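Local structure of acetoacetate decarboxylase (Sphingomonas wittichii, 5UPB) at residues Ala60-Ser65 with Ala77-Asn82; Phe102-Lys107 with Pro225-Glu230; Gly144-Gly149 with Gly162-Arg167. The protein is an acetoacetate decarboxylase-like enzyme, probably a lyase, whose natural substrate and exact reaction remain uncertain. One frame throughout, in Å; residues are numbered along the deposited sequence.

Contact 1. Residues Ala60-Ser65 with Ala77-Asn82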
ATOM      1  N   ALA A  60      -0.712  17.277   1.976  1.00 25.61           N
ATOM      2  CA  ALA A  60      -1.111  16.667   0.709  1.00 23.53           C
ATOM      3  C   ALA A  60      -0.684  17.580  -0.424  1.00 30.20           C
ATOM      4  O   ALA A  60      -1.150  18.730  -0.513  1.00 28.84           O
ATOM      5  CB  ALA A  60      -2.629  16.418   0.702  1.00 25.44           C
ATOM      6  N   PHE A  61       0.205  17.069  -1.280  1.00 24.18           N
ATOM      7  CA  PHE A  61       0.892  17.846  -2.296  1.00 21.94           C
ATOM      8  C   PHE A  61       0.473  17.412  -3.688  1.00 32.25           C
ATOM      9  O   PHE A  61       0.183  16.241  -3.950  1.00 26.35           O
ATOM     10  CB  PHE A  61       2.428  17.713  -2.174  1.00 24.07           C
ATOM     11  CG  PHE A  61       2.998  18.301  -0.945  1.00 25.56           C
ATOM     12  CD1 PHE A  61       2.903  17.633   0.262  1.00 24.17           C
ATOM     13  CD2 PHE A  61       3.598  19.550  -0.974  1.00 26.26           C
ATOM     14  CE1 PHE A  61       3.418  18.222   1.450  1.00 26.12           C
ATOM     15  CE2 PHE A  61       4.092  20.123   0.184  1.00 29.19           C
ATOM     16  CZ  PHE A  61       3.994  19.453   1.392  1.00 27.04           C
ATOM     17  N   GLN A  62       0.502  18.375  -4.590  1.00 26.04           N
ATOM     18  CA  GLN A  62       0.226  18.148  -6.006  1.00 23.98           C
ATOM     19  C   GLN A  62       1.271  18.913  -6.815  1.00 29.25           C
ATOM     20  O   GLN A  62       1.315  20.158  -6.777  1.00 27.98           O
ATOM     21  CB  GLN A  62      -1.197  18.592  -6.330  1.00 28.14           C
ATOM     22  CG  GLN A  62      -1.689  18.175  -7.711  1.00 31.63           C
ATOM     23  CD  GLN A  62      -1.202  19.114  -8.786  1.00 35.43           C
ATOM     24  OE1 GLN A  62      -1.606  20.272  -8.862  1.00 30.99           O
ATOM     25  NE2 GLN A  62      -0.305  18.637  -9.600  1.00 33.87           N
ATOM     26  N   SER A  63       2.132  18.191  -7.536  1.00 26.65           N
ATOM     27  CA  SER A  63       3.231  18.810  -8.269  1.00 26.33           C
ATOM     28  C   SER A  63       3.057  18.608  -9.774  1.00 38.87           C
ATOM     29  O   SER A  63       2.424  17.645 -10.229  1.00 36.08           O
ATOM     30  CB  SER A  63       4.582  18.255  -7.818  1.00 39.65           C
ATOM     31  OG  SER A  63       4.652  16.879  -8.136  1.00 39.85           O
ATOM     32  N   THR A  64       3.571  19.576 -10.533  1.00 36.01           N
ATOM     33  CA  THR A  64       3.453  19.624 -11.986  1.00 38.42           C
ATOM     34  C   THR A  64       4.723  20.184 -12.608  1.00 44.49           C
ATOM     35  O   THR A  64       5.193  21.261 -12.221  1.00 39.78           O
ATOM     36  CB  THR A  64       2.278  20.492 -12.406  1.00 34.20           C
ATOM     37  OG1 THR A  64       1.099  20.005 -11.777  1.00 35.28           O
ATOM     38  CG2 THR A  64       2.094  20.475 -13.898  1.00 39.84           C
ATOM     39  N   SER A  65       5.202  19.508 -13.649  1.00 54.38           N
ATOM     40  CA  SER A  65       6.360  19.959 -14.405  1.00 56.24           C
ATOM     41  C   SER A  65       5.939  21.033 -15.393  1.00 60.55           C
ATOM     42  O   SER A  65       4.932  20.892 -16.096  1.00 46.61           O
ATOM     43  CB  SER A  65       6.988  18.790 -15.171  1.00 69.98           C
ATOM     44  OG  SER A  65       8.023  19.217 -16.031  1.00 69.12           O
ATOM     45  N   ALA A  77      -1.183   9.262 -10.567  1.00 28.16           N
ATOM     46  CA  ALA A  77      -0.387   8.938  -9.401  1.00 23.76           C
ATOM     47  C   ALA A  77       0.994   9.578  -9.441  1.00 24.62           C
ATOM     48  O   ALA A  77       1.637   9.715  -8.391  1.00 27.16           O
ATOM     49  CB  ALA A  77      -0.244   7.414  -9.244  1.00 27.46           C
ATOM     50  N   GLY A  78       1.458   9.994 -10.605  1.00 23.75           N
ATOM     51  CA  GLY A  78       2.687  10.741 -10.679  1.00 23.70           C
ATOM     52  C   GLY A  78       2.576  12.203 -10.394  1.00 25.40           C
ATOM     53  O   GLY A  78       3.586  12.908 -10.426  1.00 26.86           O
ATOM     54  N   ALA A  79       1.392  12.663 -10.013  1.00 25.75           N
ATOM     55  CA  ALA A  79       1.129  14.095  -9.852  1.00 27.08           C
ATOM     56  C   ALA A  79       0.745  14.487  -8.439  1.00 24.35           C
ATOM     57  O   ALA A  79       0.582  15.708  -8.162  1.00 28.18           O
ATOM     58  CB  ALA A  79       0.006  14.511 -10.802  1.00 32.51           C
ATOM     59  N   VAL A  80       0.611  13.513  -7.527  1.00 26.57           N
ATOM     60  CA  VAL A  80       0.190  13.776  -6.155  1.00 22.51           C
ATOM     61  C   VAL A  80       1.020  12.947  -5.218  1.00 27.33           C
ATOM     62  O   VAL A  80       1.429  11.824  -5.547  1.00 27.09           O
ATOM     63  CB  VAL A  80      -1.310  13.484  -5.910  1.00 23.62           C
ATOM     64  CG1 VAL A  80      -2.178  14.495  -6.671  1.00 29.65           C
ATOM     65  CG2 VAL A  80      -1.681  12.066  -6.343  1.00 27.99           C
ATOM     66  N   TYR A  81       1.252  13.499  -4.038  1.00 24.45           N
ATOM     67  CA  TYR A  81       1.905  12.746  -2.975  1.00 25.88           C
ATOM     68  C   TYR A  81       1.566  13.364  -1.632  1.00 25.98           C
ATOM     69  O   TYR A  81       1.175  14.521  -1.542  1.00 22.62           O
ATOM     70  CB  TYR A  81       3.400  12.691  -3.179  1.00 24.80           C
ATOM     71  CG  TYR A  81       4.125  14.011  -3.024  1.00 23.08           C
ATOM     72  CD1 TYR A  81       4.295  14.859  -4.117  1.00 27.69           C
ATOM     73  CD2 TYR A  81       4.656  14.406  -1.802  1.00 31.97           C
ATOM     74  CE1 TYR A  81       5.002  16.051  -4.001  1.00 27.24           C
ATOM     75  CE2 TYR A  81       5.348  15.636  -1.682  1.00 29.03           C
ATOM     76  CZ  TYR A  81       5.539  16.414  -2.788  1.00 24.48           C
ATOM     77  OH  TYR A  81       6.229  17.611  -2.736  1.00 30.29           O
ATOM     78  N   ASN A  82       1.725  12.560  -0.589  1.00 26.23           N
ATOM     79  CA  ASN A  82       1.602  13.043   0.770  1.00 25.86           C
ATOM     80  C   ASN A  82       2.957  13.007   1.441  1.00 27.99           C
ATOM     81  O   ASN A  82       3.789  12.134   1.155  1.00 27.11           O
ATOM     82  CB  ASN A  82       0.617  12.203   1.550  1.00 27.94           C
ATOM     83  CG  ASN A  82      -0.695  12.114   0.858  1.00 40.60           C
ATOM     84  OD1 ASN A  82      -1.398  13.106   0.752  1.00 30.03           O
ATOM     85  ND2 ASN A  82      -0.956  10.979   0.231  1.00 35.76           N
TER
HETATM   86  O   HOH W   1       4.560  15.400 -10.517  1.00 32.72           O
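Phe61 and Tyr81 carry this contact, and Phe61 can be followed outward from its backbone. Its CB sits over one face of the Tyr81 ring, shifted toward the rim at CZ (CB to CZ 3.4 Å), a CH-pi contact. CG lies close to Tyr81 CE2 (3.6 Å), CD1 passes the same CE2, and CD2 reaches Tyr81 OH (3.7 Å). Beyond these atoms the phenyl ring slides past its neighbour: the planes are nearly parallel (5°), yet the centroids are 5.0 Å apart and the rings barely overlap. Tyr81 comes under Phe61 because its CG lies between the backbone N and the carbonyl carbon (chi1 68°). The backbones hold the two residues opposite each other as a hydrogen-bonded antiparallel pair, Phe61 N to Tyr81 O (2.7 Å) and Tyr81 N to Phe61 O (2.9 Å). The strands concerned, 53-65 and 80-92, are joined by a long loop and are neighbours in the extensive beta-structure of the acetoacetate decarboxylase fold, with helix 108-116 against Tyr81 and strand 21-34 against Phe61. Trp109 of that helix meets Tyr81 with its ring nearly perpendicular. Replacing Tyr81 with a serine would probably open a gap beneath Phe61 CB and deprive Trp109 of its ring partner. Just before Val80, Ala79 O accepts Ser63 N (3.0 Å) and, weakly, Gln62 NE2. Gln62 NE2 also gives a straight bond to Thr64 OG1, lying in the amide plane, while Gln62 OE1 accepts from His132 and Asn135 of the second subunit; a glutamine suits this place because it can donate and accept at once. Ser63 OG shares a water with Gly78 O, and Asn82 turns OD1 to Ala60 CB while ND2 binds Asp106.

Contact 2. Residues Phe102-Lys107 with Pro225-Glu230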
ATOM      1  N   PHE A 102      13.927  15.025   9.294  1.00 29.01           N
ATOM      2  CA  PHE A 102      13.216  13.773   9.061  1.00 32.45           C
ATOM      3  C   PHE A 102      11.992  14.065   8.200  1.00 31.74           C
ATOM      4  O   PHE A 102      11.086  14.777   8.645  1.00 28.85           O
ATOM      5  CB  PHE A 102      12.752  13.121  10.368  1.00 29.96           C
ATOM      6  CG  PHE A 102      13.842  12.863  11.378  1.00 32.69           C
ATOM      7  CD1 PHE A 102      15.160  12.809  11.019  1.00 39.65           C
ATOM      8  CD2 PHE A 102      13.506  12.675  12.698  1.00 33.25           C
ATOM      9  CE1 PHE A 102      16.135  12.570  11.967  1.00 36.80           C
ATOM     10  CE2 PHE A 102      14.467  12.451  13.641  1.00 31.32           C
ATOM     11  CZ  PHE A 102      15.784  12.396  13.265  1.00 31.12           C
ATOM     12  N   VAL A 103      11.921  13.434   7.034  1.00 25.11           N
ATOM     13  CA  VAL A 103      10.809  13.565   6.100  1.00 25.46           C
ATOM     14  C   VAL A 103      10.404  12.177   5.629  1.00 27.75           C
ATOM     15  O   VAL A 103      11.266  11.353   5.296  1.00 27.74           O
ATOM     16  CB  VAL A 103      11.198  14.431   4.892  1.00 29.15           C
ATOM     17  CG1 VAL A 103       9.994  14.643   3.944  1.00 31.51           C
ATOM     18  CG2 VAL A 103      11.758  15.760   5.370  1.00 32.71           C
ATOM     19  N   TRP A 104       9.090  11.919   5.597  1.00 24.42           N
ATOM     20  CA  TRP A 104       8.521  10.697   5.036  1.00 25.20           C
ATOM     21  C   TRP A 104       7.518  11.104   3.959  1.00 30.47           C
ATOM     22  O   TRP A 104       6.702  12.005   4.181  1.00 28.21           O
ATOM     23  CB  TRP A 104       7.836   9.822   6.115  1.00 25.00           C
ATOM     24  CG  TRP A 104       8.759   9.379   7.249  1.00 30.00           C
ATOM     25  CD1 TRP A 104       9.434   8.170   7.348  1.00 31.66           C
ATOM     26  CD2 TRP A 104       9.108  10.126   8.427  1.00 28.01           C
ATOM     27  NE1 TRP A 104      10.155   8.135   8.519  1.00 27.04           N
ATOM     28  CE2 TRP A 104       9.980   9.322   9.192  1.00 30.19           C
ATOM     29  CE3 TRP A 104       8.765  11.394   8.909  1.00 26.77           C
ATOM     30  CZ2 TRP A 104      10.514   9.739  10.404  1.00 33.06           C
ATOM     31  CZ3 TRP A 104       9.294  11.808  10.130  1.00 30.42           C
ATOM     32  CH2 TRP A 104      10.165  10.964  10.863  1.00 32.03           C
ATOM     33  N   VAL A 105       7.607  10.462   2.789  1.00 26.95           N
ATOM     34  CA  VAL A 105       6.778  10.768   1.634  1.00 21.13           C
ATOM     35  C   VAL A 105       6.274   9.435   1.103  1.00 29.40           C
ATOM     36  O   VAL A 105       6.845   8.372   1.388  1.00 27.76           O
ATOM     37  CB  VAL A 105       7.576  11.593   0.571  1.00 24.97           C
ATOM     38  CG1 VAL A 105       8.710  10.768  -0.066  1.00 26.14           C
ATOM     39  CG2 VAL A 105       6.678  12.131  -0.513  1.00 36.55           C
ATOM     40  N   ASP A 106       5.200   9.467   0.314  1.00 26.13           N
ATOM     41  CA  ASP A 106       4.653   8.190  -0.162  1.00 28.49           C
ATOM     42  C   ASP A 106       4.796   7.980  -1.665  1.00 25.46           C
ATOM     43  O   ASP A 106       4.125   7.109  -2.214  1.00 29.14           O
ATOM     44  CB  ASP A 106       3.195   7.992   0.263  1.00 26.42           C
ATOM     45  CG  ASP A 106       2.255   9.066  -0.259  1.00 26.76           C
ATOM     46  OD1 ASP A 106       2.677   9.865  -1.091  1.00 27.76           O
ATOM     47  OD2 ASP A 106       1.062   9.039   0.121  1.00 30.68           O
ATOM     48  N   LYS A 107       5.668   8.733  -2.328  1.00 25.66           N
ATOM     49  CA  LYS A 107       5.975   8.525  -3.736  1.00 26.73           C
ATOM     50  C   LYS A 107       7.486   8.657  -3.887  1.00 29.35           C
ATOM     51  O   LYS A 107       8.078   9.637  -3.438  1.00 27.30           O
ATOM     52  CB  LYS A 107       5.241   9.555  -4.630  1.00 23.74           C
ATOM     53  CG  LYS A 107       3.729   9.420  -4.651  1.00 28.16           C
ATOM     54  CD  LYS A 107       3.303   8.149  -5.352  1.00 23.66           C
ATOM     55  CE  LYS A 107       1.822   7.833  -5.188  1.00 23.96           C
ATOM     56  NZ  LYS A 107       1.030   9.026  -5.704  1.00 25.48           N
ATOM     57  N   PRO A 225      12.479   1.259  15.866  1.00 31.78           N
ATOM     58  CA  PRO A 225      13.885   0.836  16.010  1.00 35.10           C
ATOM     59  C   PRO A 225      14.810   1.434  14.956  1.00 39.80           C
ATOM     60  O   PRO A 225      16.016   1.508  15.212  1.00 33.93           O
ATOM     61  CB  PRO A 225      13.810  -0.690  15.898  1.00 35.50           C
ATOM     62  CG  PRO A 225      12.539  -0.972  15.128  1.00 37.58           C
ATOM     63  CD  PRO A 225      11.575   0.154  15.519  1.00 35.95           C
ATOM     64  N   ASP A 226      14.294   1.873  13.794  1.00 35.64           N
ATOM     65  CA  ASP A 226      15.111   2.440  12.716  1.00 34.59           C
ATOM     66  C   ASP A 226      14.836   3.933  12.484  1.00 32.66           C
ATOM     67  O   ASP A 226      15.074   4.471  11.395  1.00 34.05           O
ATOM     68  CB  ASP A 226      14.923   1.632  11.422  1.00 39.24           C
ATOM     69  CG  ASP A 226      13.463   1.481  10.994  1.00 38.35           C
ATOM     70  OD1 ASP A 226      12.559   1.979  11.704  1.00 28.21           O
ATOM     71  OD2 ASP A 226      13.226   0.822   9.956  1.00 32.15           O
ATOM     72  N   GLU A 227      14.357   4.627  13.511  1.00 32.36           N
ATOM     73  CA  GLU A 227      14.140   6.069  13.456  1.00 37.82           C
ATOM     74  C   GLU A 227      14.725   6.667  14.717  1.00 41.96           C
ATOM     75  O   GLU A 227      15.051   5.951  15.661  1.00 38.07           O
ATOM     76  CB  GLU A 227      12.655   6.424  13.375  1.00 30.14           C
ATOM     77  CG  GLU A 227      11.913   5.791  12.223  1.00 31.24           C
ATOM     78  CD  GLU A 227      12.262   6.426  10.892  1.00 34.78           C
ATOM     79  OE1 GLU A 227      13.175   7.296  10.854  1.00 35.10           O
ATOM     80  OE2 GLU A 227      11.616   6.071   9.872  1.00 34.33           O
ATOM     81  N   ALA A 228      14.771   7.986  14.777  1.00 35.80           N
ATOM     82  CA  ALA A 228      15.310   8.677  15.939  1.00 37.02           C
ATOM     83  C   ALA A 228      14.345   9.757  16.402  1.00 39.60           C
ATOM     84  O   ALA A 228      14.741  10.892  16.681  1.00 32.30           O
ATOM     85  CB  ALA A 228      16.676   9.296  15.647  1.00 43.86           C
ATOM     86  N   LEU A 229      13.062   9.389  16.507  1.00 35.47           N
ATOM     87  CA  LEU A 229      11.998  10.328  16.836  1.00 37.42           C
ATOM     88  C   LEU A 229      12.170  10.901  18.229  1.00 38.49           C
ATOM     89  O   LEU A 229      11.698  12.003  18.492  1.00 37.22           O
ATOM     90  CB  LEU A 229      10.645   9.630  16.716  1.00 36.75           C
ATOM     91  CG  LEU A 229      10.318   9.201  15.293  1.00 37.60           C
ATOM     92  CD1 LEU A 229       9.337   8.022  15.256  1.00 43.83           C
ATOM     93  CD2 LEU A 229       9.750  10.393  14.553  1.00 39.42           C
ATOM     94  N   GLU A 230      12.856  10.177  19.116  1.00 39.57           N
ATOM     95  CA  GLU A 230      13.080  10.652  20.471  1.00 45.41           C
ATOM     96  C   GLU A 230      13.827  11.986  20.493  1.00 45.99           C
ATOM     97  O   GLU A 230      13.798  12.673  21.514  1.00 42.00           O
ATOM     98  CB  GLU A 230      13.842   9.590  21.278  1.00 49.09           C
ATOM     99  CG  GLU A 230      12.978   8.365  21.641  1.00 62.38           C
ATOM    100  CD  GLU A 230      12.741   7.383  20.459  1.00 62.09           C
ATOM    101  OE1 GLU A 230      13.484   7.431  19.444  1.00 46.31           O
ATOM    102  OE2 GLU A 230      11.798   6.558  20.552  1.00 53.95           O
TER
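Trp104 and Glu227 reach each other through matching first torsions: in each, CG lies anti to the carbonyl carbon and beside the backbone N (chi1 -59° and -56°), and the glutamate chain then bends at chi2 (-73°), carrying its carboxylate to the indole edge. There NE1 donates to Glu227 OE2 (2.9 Å) in a nearly straight bond. The acceptor lies almost in the plane of the indole, but the N-H meets the oxygen from above the carboxylate plane, since the two flat groups are steeply inclined to each other. Glu227 OE1 passes beside the six-membered ring, nearest CZ2 (3.6 Å), and forms a salt bridge with Lys122 of strand 121-123. The buried carboxylate is thus gripped by an indole N-H on one oxygen and Lys122 NZ on the other, which is likely to fix its rotation. Tryptophan suits this place by offering a donor on an otherwise apolar surface; its far corner, CH2, rests on Leu229 CD2 (3.8 Å). Phe102, two residues earlier, also points its side chain toward the loop and completes the apolar part. Its CE2 edge faces Ala228 O (3.4 Å), near the ring plane, while CZ touches Ala228 CB (4.0 Å), where a small methyl is enough to fill the contact. Phe6 of the third subunit stacks on the Phe102 ring. Strand 95-105 is in this way tied to the loop between strands 206-221 and 235-249, by a buried aromatic and charged cluster of the acetoacetate decarboxylase-type beta-fold, where the third subunit packs against it.

Contact 3. Residues Gly144-Gly149 with Gly162-Arg167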
ATOM      1  N   GLY A 144     -14.142  25.554  15.167  1.00 44.92           N
ATOM      2  CA  GLY A 144     -14.641  24.279  15.601  1.00 41.74           C
ATOM      3  C   GLY A 144     -14.320  23.097  14.714  1.00 44.57           C
ATOM      4  O   GLY A 144     -14.497  21.974  15.163  1.00 37.62           O
ATOM      5  N   ALA A 145     -13.824  23.306  13.496  1.00 36.38           N
ATOM      6  CA  ALA A 145     -13.421  22.191  12.637  1.00 31.49           C
ATOM      7  C   ALA A 145     -12.225  21.429  13.203  1.00 35.24           C
ATOM      8  O   ALA A 145     -11.394  21.976  13.927  1.00 37.01           O
ATOM      9  CB  ALA A 145     -13.068  22.714  11.242  1.00 30.93           C
ATOM     10  N   VAL A 146     -12.115  20.149  12.846  1.00 30.78           N
ATOM     11  CA  VAL A 146     -10.959  19.357  13.257  1.00 33.34           C
ATOM     12  C   VAL A 146     -10.241  18.872  12.012  1.00 28.55           C
ATOM     13  O   VAL A 146     -10.866  18.631  10.973  1.00 31.11           O
ATOM     14  CB  VAL A 146     -11.339  18.195  14.196  1.00 36.81           C
ATOM     15  CG1 VAL A 146     -11.779  18.766  15.555  1.00 35.01           C
ATOM     16  CG2 VAL A 146     -12.435  17.299  13.592  1.00 36.36           C
ATOM     17  N   VAL A 147      -8.909  18.832  12.109  1.00 30.93           N
ATOM     18  CA  VAL A 147      -7.994  18.361  11.068  1.00 26.07           C
ATOM     19  C   VAL A 147      -7.053  17.343  11.697  1.00 24.90           C
ATOM     20  O   VAL A 147      -6.672  17.488  12.864  1.00 29.61           O
ATOM     21  CB  VAL A 147      -7.212  19.547  10.479  1.00 29.04           C
ATOM     22  CG1 VAL A 147      -6.227  19.079   9.443  1.00 35.27           C
ATOM     23  CG2 VAL A 147      -8.200  20.570   9.901  1.00 33.03           C
ATOM     24  N   GLY A 148      -6.692  16.300  10.951  1.00 29.90           N
ATOM     25  CA  GLY A 148      -5.819  15.266  11.493  1.00 27.24           C
ATOM     26  C   GLY A 148      -4.800  14.813  10.473  1.00 25.12           C
ATOM     27  O   GLY A 148      -5.048  14.842   9.268  1.00 28.53           O
ATOM     28  N   GLY A 149      -3.624  14.436  10.961  1.00 30.02           N
ATOM     29  CA  GLY A 149      -2.616  13.838  10.092  1.00 28.33           C
ATOM     30  C   GLY A 149      -1.875  12.759  10.843  1.00 24.25           C
ATOM     31  O   GLY A 149      -1.712  12.833  12.066  1.00 26.35           O
ATOM     32  N   GLY A 162      -2.753  16.995  14.972  1.00 29.76           N
ATOM     33  CA  GLY A 162      -4.141  17.387  14.836  1.00 29.76           C
ATOM     34  C   GLY A 162      -4.317  18.842  15.209  1.00 34.34           C
ATOM     35  O   GLY A 162      -3.447  19.465  15.825  1.00 30.67           O
ATOM     36  N   LEU A 163      -5.462  19.377  14.820  1.00 25.91           N
ATOM     37  CA  LEU A 163      -5.814  20.777  15.075  1.00 28.84           C
ATOM     38  C   LEU A 163      -7.313  20.859  15.299  1.00 29.09           C
ATOM     39  O   LEU A 163      -8.079  20.307  14.504  1.00 35.23           O
ATOM     40  CB  LEU A 163      -5.446  21.646  13.870  1.00 31.30           C
ATOM     41  CG  LEU A 163      -5.634  23.133  14.046  1.00 37.60           C
ATOM     42  CD1 LEU A 163      -4.624  23.647  15.059  1.00 37.29           C
ATOM     43  CD2 LEU A 163      -5.468  23.805  12.694  1.00 39.84           C
ATOM     44  N   THR A 164      -7.730  21.567  16.360  1.00 33.30           N
ATOM     45  CA  THR A 164      -9.119  22.000  16.506  1.00 32.14           C
ATOM     46  C   THR A 164      -9.125  23.497  16.215  1.00 31.54           C
ATOM     47  O   THR A 164      -8.515  24.277  16.953  1.00 31.57           O
ATOM     48  CB  THR A 164      -9.672  21.740  17.899  1.00 41.78           C
ATOM     49  OG1 THR A 164      -9.598  20.350  18.198  1.00 40.54           O
ATOM     50  CG2 THR A 164     -11.128  22.180  17.959  1.00 41.93           C
ATOM     51  N   VAL A 165      -9.785  23.890  15.130  1.00 30.87           N
ATOM     52  CA  VAL A 165      -9.698  25.264  14.639  1.00 33.52           C
ATOM     53  C   VAL A 165     -10.409  26.188  15.605  1.00 36.66           C
ATOM     54  O   VAL A 165     -11.517  25.883  16.062  1.00 31.69           O
ATOM     55  CB  VAL A 165     -10.300  25.353  13.234  1.00 31.52           C
ATOM     56  CG1 VAL A 165     -10.400  26.843  12.751  1.00 37.20           C
ATOM     57  CG2 VAL A 165      -9.482  24.493  12.259  1.00 29.79           C
ATOM     58  N   THR A 166      -9.761  27.298  15.950  1.00 34.04           N
ATOM     59  CA  THR A 166     -10.377  28.311  16.806  1.00 38.98           C
ATOM     60  C   THR A 166     -10.690  29.601  16.070  1.00 38.74           C
ATOM     61  O   THR A 166     -11.610  30.306  16.465  1.00 36.64           O
ATOM     62  CB  THR A 166      -9.482  28.651  18.007  1.00 38.09           C
ATOM     63  OG1 THR A 166      -8.185  29.065  17.569  1.00 41.85           O
ATOM     64  CG2 THR A 166      -9.320  27.461  18.920  1.00 39.56           C
ATOM     65  N   ARG A 167      -9.986  29.918  14.990  1.00 42.37           N
ATOM     66  CA  ARG A 167     -10.239  31.179  14.311  1.00 48.88           C
ATOM     67  C   ARG A 167      -9.585  31.157  12.947  1.00 34.03           C
ATOM     68  O   ARG A 167      -8.669  30.366  12.672  1.00 31.70           O
ATOM     69  CB  ARG A 167      -9.702  32.382  15.104  1.00 44.94           C
ATOM     70  CG  ARG A 167      -8.207  32.259  15.409  1.00 46.78           C
ATOM     71  CD  ARG A 167      -7.624  33.603  15.828  1.00 41.05           C
ATOM     72  NE  ARG A 167      -6.230  33.473  16.235  1.00 44.38           N
ATOM     73  CZ  ARG A 167      -5.186  33.474  15.400  1.00 45.04           C
ATOM     74  NH1 ARG A 167      -5.335  33.602  14.093  1.00 48.18           N
ATOM     75  NH2 ARG A 167      -3.970  33.383  15.885  1.00 45.29           N
TER
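Val146 and Thr164 stand side by side and point the same way, with Val146 CG1 against Thr164 OG1 (3.8 Å), as expected of a non-hydrogen-bonded antiparallel pair. Their shared face turns to Leu73 of the second subunit, and the branched side chains favour the extended backbone. The next pair looks to the other face: Val147 and Leu163 meet at their CB atoms (4.4 Å) and both pack on Leu28 of strand 21-34, where larger apolar groups suit a buried layer. This pair is joined by two backbone bonds, Val147 N to Leu163 O (2.9 Å) and Leu163 N to Val147 O (3.0 Å). Gly148 and Gly162 follow on the face of Val146 and Thr164. A side chain at Gly162 would begin close to Val147 O, which Gly162 CA already approaches (3.2 Å), so the absence of one probably eases the close strand approach. At the other end Ala145 O accepts Val165 N (2.8 Å), and the Val165 side chain lies over that same carbonyl while its CG2 touches Ala145 CB. Gly144 N, just before the strand, also donates to Val165 O (2.8 Å). The positive phi of Gly144 (91°) would press a side chain against the preceding carbonyl, so glycine fits the turn into the strand. Past Val165 the second strand breaks step: Thr166 and Arg167 both face Ala214 of strand 206-221, a classic beta bulge. The arrangement is that of the open end of a beta hairpin, strands 146-153 and 156-166, flanked by strands 125-129 and 206-221.

How the contacts relate
Contacts 1 and 2 have centres 20 Å apart and touch: strands 80-92 and 95-105 follow one another in the chain and pair side by side, so Lys107 NZ reaches Val80 O (2.8 Å) and Val105 CG2 packs on Tyr81 CD2. Contact 3 stands apart, its centre about 24 Å from each of the others and its nearest atoms about 9 Å from contact 1 and 11 Å from contact 2. Contact 1 closes before contact 2 opens, whereas contact 3 falls wholly between the two segments of contact 2. Contacts 1 and 3 both meet the second subunit, contacts 1 and 2 the third, so these contacts of the fold also lie at interfaces of the four-chain assembly.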